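Local coordinates for protein dihydrofolate reductase (Coxiella burnetii, PDB 3TQB) that probably reduces 7,8-dihydrofolate to tetrahydrofolate with NADPH, a step needed for glycine, purine and DNA precursor synthesis, at residues 5-10 / 112-117. Sequence-based numbering, arbitrary orientation.
Sequences LIAAMD and MILTII. With FOL (folic acid), chain C.
M9 N donates to T115 O in a nearly straight bond of 2.7 Å, and the neighbouring links repeat the exchange. I113 N gives to L5 O at 2.8 Å. T115 N reaches A7 O at 2.9 Å. I117 N bonds M9 O along a more bent path, with 131° at the hydrogen. A7 N to I113 O, at 3.4 Å, is a weak bond. L5, A7 and M9 thus use their carbonyls, and A7 and M9 also their amides, toward 112-117, a pattern that defines parallel pairing; the two short strand axes run nearly parallel, 18° apart in direction. The amide of A8 instead bonds NADPH. In the mixed central sheet of the dihydrofolate reductase fold these are neighbouring strands, joined to 92-95 beyond 5-10 and to 154-159 beyond 112-117. The face bearing I6, A8 and T115 meets the pterin: A8 CB approaches N3 of folate at 3.2 Å, while T115 OG1 lies 3.7 Å from NA2 and is hydrogen-bonded to D28, which also bonds folate. On the reverse face, L114 sends CD2 over the A7 backbone, 3.5 Å from A7 N, and the same methyl touches A7 CB. M9, bent at its last torsion (chi3 68°), brings CE obliquely to the L114 methyls, 4.1 Å from CD1. The M9 side chain also touches F127, and I116 packs on L156 of strand 154-159.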
ATOM      1  N   LEU A   5      -4.662   4.282   1.156  1.00 56.68           N
ATOM      2  CA  LEU A   5      -3.913   3.068   1.466  1.00 55.35           C
ATOM      3  C   LEU A   5      -4.548   1.888   0.732  1.00 57.06           C
ATOM      4  O   LEU A   5      -5.772   1.773   0.668  1.00 59.64           O
ATOM      5  CB  LEU A   5      -3.891   2.797   2.975  1.00 55.76           C
ATOM      6  CG  LEU A   5      -3.421   3.924   3.904  1.00 54.85           C
ATOM      7  CD1 LEU A   5      -3.292   3.407   5.322  1.00 55.44           C
ATOM      8  CD2 LEU A   5      -2.096   4.517   3.449  1.00 52.40           C
ATOM      9  N   ILE A   6      -3.705   1.025   0.172  1.00 55.97           N
ATOM     10  CA  ILE A   6      -4.160  -0.187  -0.502  1.00 57.79           C
ATOM     11  C   ILE A   6      -3.322  -1.367  -0.011  1.00 57.38           C
ATOM     12  O   ILE A   6      -2.090  -1.289   0.028  1.00 55.45           O
ATOM     13  CB  ILE A   6      -4.073  -0.045  -2.044  1.00 58.21           C
ATOM     14  CG1 ILE A   6      -4.640  -1.287  -2.740  1.00 60.75           C
ATOM     15  CG2 ILE A   6      -2.632   0.217  -2.493  1.00 55.77           C
ATOM     16  CD1 ILE A   6      -4.706  -1.161  -4.245  1.00 62.25           C
ATOM     17  N   ALA A   7      -3.992  -2.449   0.376  1.00 59.79           N
ATOM     18  CA  ALA A   7      -3.299  -3.615   0.918  1.00 60.25           C
ATOM     19  C   ALA A   7      -4.179  -4.858   0.925  1.00 63.90           C
ATOM     20  O   ALA A   7      -5.382  -4.778   1.167  1.00 66.28           O
ATOM     21  CB  ALA A   7      -2.804  -3.318   2.328  1.00 59.57           C
ATOM     22  N   ALA A   8      -3.563  -6.007   0.650  1.00 64.83           N
ATOM     23  CA  ALA A   8      -4.220  -7.299   0.796  1.00 68.66           C
ATOM     24  C   ALA A   8      -3.772  -7.913   2.114  1.00 70.05           C
ATOM     25  O   ALA A   8      -2.576  -7.948   2.410  1.00 68.25           O
ATOM     26  CB  ALA A   8      -3.868  -8.209  -0.361  1.00 69.69           C
ATOM     27  N   MET A   9      -4.732  -8.391   2.902  1.00 73.81           N
ATOM     28  CA  MET A   9      -4.449  -8.941   4.226  1.00 76.25           C
ATOM     29  C   MET A   9      -5.410 -10.066   4.584  1.00 81.77           C
ATOM     30  O   MET A   9      -6.402 -10.287   3.890  1.00 83.73           O
ATOM     31  CB  MET A   9      -4.530  -7.837   5.282  1.00 75.10           C
ATOM     32  CG  MET A   9      -5.916  -7.208   5.434  1.00 76.80           C
ATOM     33  SD  MET A   9      -5.916  -5.817   6.575  1.00 75.21           S
ATOM     34  CE  MET A   9      -4.942  -4.632   5.651  1.00 70.15           C
ATOM     35  N   ASP A  10      -5.108 -10.769   5.674  1.00 84.97           N
ATOM     36  CA  ASP A  10      -5.951 -11.865   6.158  1.00 91.09           C
ATOM     37  C   ASP A  10      -6.675 -11.470   7.453  1.00 94.18           C
ATOM     38  O   ASP A  10      -6.619 -10.313   7.874  1.00 91.39           O
ATOM     39  CB  ASP A  10      -5.118 -13.148   6.327  1.00 93.93           C
ATOM     40  CG  ASP A  10      -4.233 -13.135   7.567  1.00 94.68           C
ATOM     41  OD1 ASP A  10      -4.037 -12.062   8.173  1.00 91.91           O
ATOM     42  OD2 ASP A  10      -3.721 -14.215   7.932  1.00 98.31           O
ATOM     43  N   MET A 112      -9.256   3.966   2.157  1.00 71.17           N
ATOM     44  CA  MET A 112      -8.604   2.661   2.233  1.00 69.67           C
ATOM     45  C   MET A 112      -9.271   1.695   1.255  1.00 71.88           C
ATOM     46  O   MET A 112     -10.495   1.556   1.252  1.00 75.91           O
ATOM     47  CB  MET A 112      -8.687   2.095   3.654  1.00 70.92           C
ATOM     48  CG  MET A 112      -7.703   2.705   4.639  1.00 68.88           C
ATOM     49  SD  MET A 112      -7.554   1.740   6.161  1.00 71.31           S
ATOM     50  CE  MET A 112      -9.217   1.868   6.814  1.00 76.53           C
ATOM     51  N   ILE A 113      -8.463   1.046   0.420  1.00 69.77           N
ATOM     52  CA  ILE A 113      -8.937  -0.005  -0.479  1.00 71.97           C
ATOM     53  C   ILE A 113      -8.248  -1.306  -0.074  1.00 70.99           C
ATOM     54  O   ILE A 113      -7.127  -1.583  -0.504  1.00 68.24           O
ATOM     55  CB  ILE A 113      -8.627   0.319  -1.958  1.00 71.44           C
ATOM     56  CG1 ILE A 113      -9.225   1.674  -2.345  1.00 72.88           C
ATOM     57  CG2 ILE A 113      -9.171  -0.774  -2.869  1.00 74.41           C
ATOM     58  CD1 ILE A 113      -9.021   2.042  -3.800  1.00 73.61           C
ATOM     59  N   LEU A 114      -8.920  -2.096   0.761  1.00 73.75           N
ATOM     60  CA  LEU A 114      -8.297  -3.266   1.379  1.00 73.63           C
ATOM     61  C   LEU A 114      -8.970  -4.573   0.979  1.00 77.41           C
ATOM     62  O   LEU A 114     -10.196  -4.648   0.872  1.00 81.30           O
ATOM     63  CB  LEU A 114      -8.309  -3.126   2.903  1.00 74.29           C
ATOM     64  CG  LEU A 114      -7.657  -1.858   3.466  1.00 71.21           C
ATOM     65  CD1 LEU A 114      -7.796  -1.826   4.980  1.00 73.18           C
ATOM     66  CD2 LEU A 114      -6.190  -1.750   3.058  1.00 66.83           C
ATOM     67  N   THR A 115      -8.149  -5.600   0.764  1.00 76.73           N
ATOM     68  CA  THR A 115      -8.630  -6.947   0.473  1.00 80.50           C
ATOM     69  C   THR A 115      -8.432  -7.821   1.710  1.00 82.39           C
ATOM     70  O   THR A 115      -7.299  -8.049   2.135  1.00 80.17           O
ATOM     71  CB  THR A 115      -7.878  -7.566  -0.721  1.00 79.46           C
ATOM     72  OG1 THR A 115      -7.898  -6.655  -1.828  1.00 77.72           O
ATOM     73  CG2 THR A 115      -8.518  -8.884  -1.136  1.00 84.08           C
ATOM     74  N   ILE A 116      -9.536  -8.294   2.286  1.00 87.05           N
ATOM     75  CA  ILE A 116      -9.493  -9.141   3.478  1.00 90.10           C
ATOM     76  C   ILE A 116      -9.811 -10.582   3.093  1.00 94.48           C
ATOM     77  O   ILE A 116     -10.798 -10.839   2.402  1.00 97.65           O
ATOM     78  CB  ILE A 116     -10.488  -8.671   4.557  1.00 93.37           C
ATOM     79  CG1 ILE A 116     -10.313  -7.175   4.840  1.00 89.66           C
ATOM     80  CG2 ILE A 116     -10.292  -9.472   5.839  1.00 96.73           C
ATOM     81  CD1 ILE A 116     -11.212  -6.652   5.945  1.00 93.15           C
ATOM     82  N   ILE A 117      -8.980 -11.513   3.558  1.00 95.17           N
ATOM     83  CA  ILE A 117      -9.066 -12.920   3.158  1.00 99.22           C
ATOM     84  C   ILE A 117      -9.464 -13.809   4.338  1.00104.91           C
ATOM     85  O   ILE A 117      -8.876 -13.721   5.415  1.00104.66           O
ATOM     86  CB  ILE A 117      -7.716 -13.413   2.601  1.00 96.47           C
ATOM     87  CG1 ILE A 117      -7.243 -12.508   1.456  1.00 91.25           C
ATOM     88  CG2 ILE A 117      -7.833 -14.849   2.118  1.00101.21           C
ATOM     89  CD1 ILE A 117      -5.819 -12.772   1.016  1.00 88.38           C
TER
HETATM   90  N1  FOL C2001      -2.360  -4.564  -2.462  1.00 70.21           N
HETATM   91  C2  FOL C2001      -3.148  -5.673  -2.714  1.00 70.41           C
HETATM   92  NA2 FOL C2001      -4.473  -5.563  -2.701  1.00 70.57           N
HETATM   93  N3  FOL C2001      -2.563  -6.898  -2.975  1.00 70.43           N
HETATM   94  C4  FOL C2001      -1.188  -7.029  -2.994  1.00 70.24           C
HETATM   95  O4  FOL C2001      -0.685  -8.127  -3.231  1.00 70.44           O
HETATM   96  C4A FOL C2001      -0.387  -5.915  -2.742  1.00 70.05           C
HETATM   97  N5  FOL C2001       0.992  -6.023  -2.752  1.00 69.52           N
HETATM   98  C6  FOL C2001       1.775  -4.911  -2.504  1.00 69.17           C
HETATM   99  C7  FOL C2001       1.182  -3.683  -2.245  1.00 69.32           C
HETATM  100  N8  FOL C2001      -0.196  -3.572  -2.228  1.00 69.66           N
HETATM  101  C8A FOL C2001      -0.983  -4.680  -2.478  1.00 69.95           C
HETATM  102  C9  FOL C2001       3.282  -5.005  -2.517  1.00 68.64           C
HETATM  103  N10 FOL C2001       3.743  -6.090  -3.363  1.00 68.37           N
HETATM  104  C11 FOL C2001       2.670  -6.699  -7.305  1.00 67.89           C
HETATM  105  C12 FOL C2001       3.061  -7.762  -6.498  1.00 68.06           C
HETATM  106  C13 FOL C2001       3.418  -7.535  -5.172  1.00 68.16           C
HETATM  107  C14 FOL C2001       3.385  -6.248  -4.641  1.00 68.05           C
HETATM  108  C15 FOL C2001       2.994  -5.180  -5.453  1.00 67.99           C
HETATM  109  C16 FOL C2001       2.635  -5.408  -6.783  1.00 67.89           C
HETATM  110  C   FOL C2001       2.296  -6.973  -8.730  1.00 67.93           C
HETATM  111  O   FOL C2001       2.911  -8.059  -9.388  1.00 67.94           O
HETATM  112  N   FOL C2001       1.398  -6.195  -9.333  1.00 67.96           N
HETATM  113  CA  FOL C2001       1.294  -6.118 -10.780  1.00 68.04           C
HETATM  114  CB  FOL C2001       0.315  -7.172 -11.292  1.00 68.14           C
HETATM  115  CG  FOL C2001       0.702  -7.646 -12.690  1.00 68.54           C
HETATM  116  CD  FOL C2001      -0.340  -8.584 -13.256  1.00 69.28           C
HETATM  117  OE1 FOL C2001       0.021  -9.624 -13.850  1.00 69.70           O
HETATM  118  OE2 FOL C2001      -1.566  -8.339 -13.153  1.00 69.75           O
HETATM  119  CT  FOL C2001       0.855  -4.753 -11.219  1.00 67.96           C
HETATM  120  O1  FOL C2001       0.482  -3.903 -10.384  1.00 68.02           O
HETATM  121  O2  FOL C2001       0.856  -4.438 -12.429  1.00 68.01           O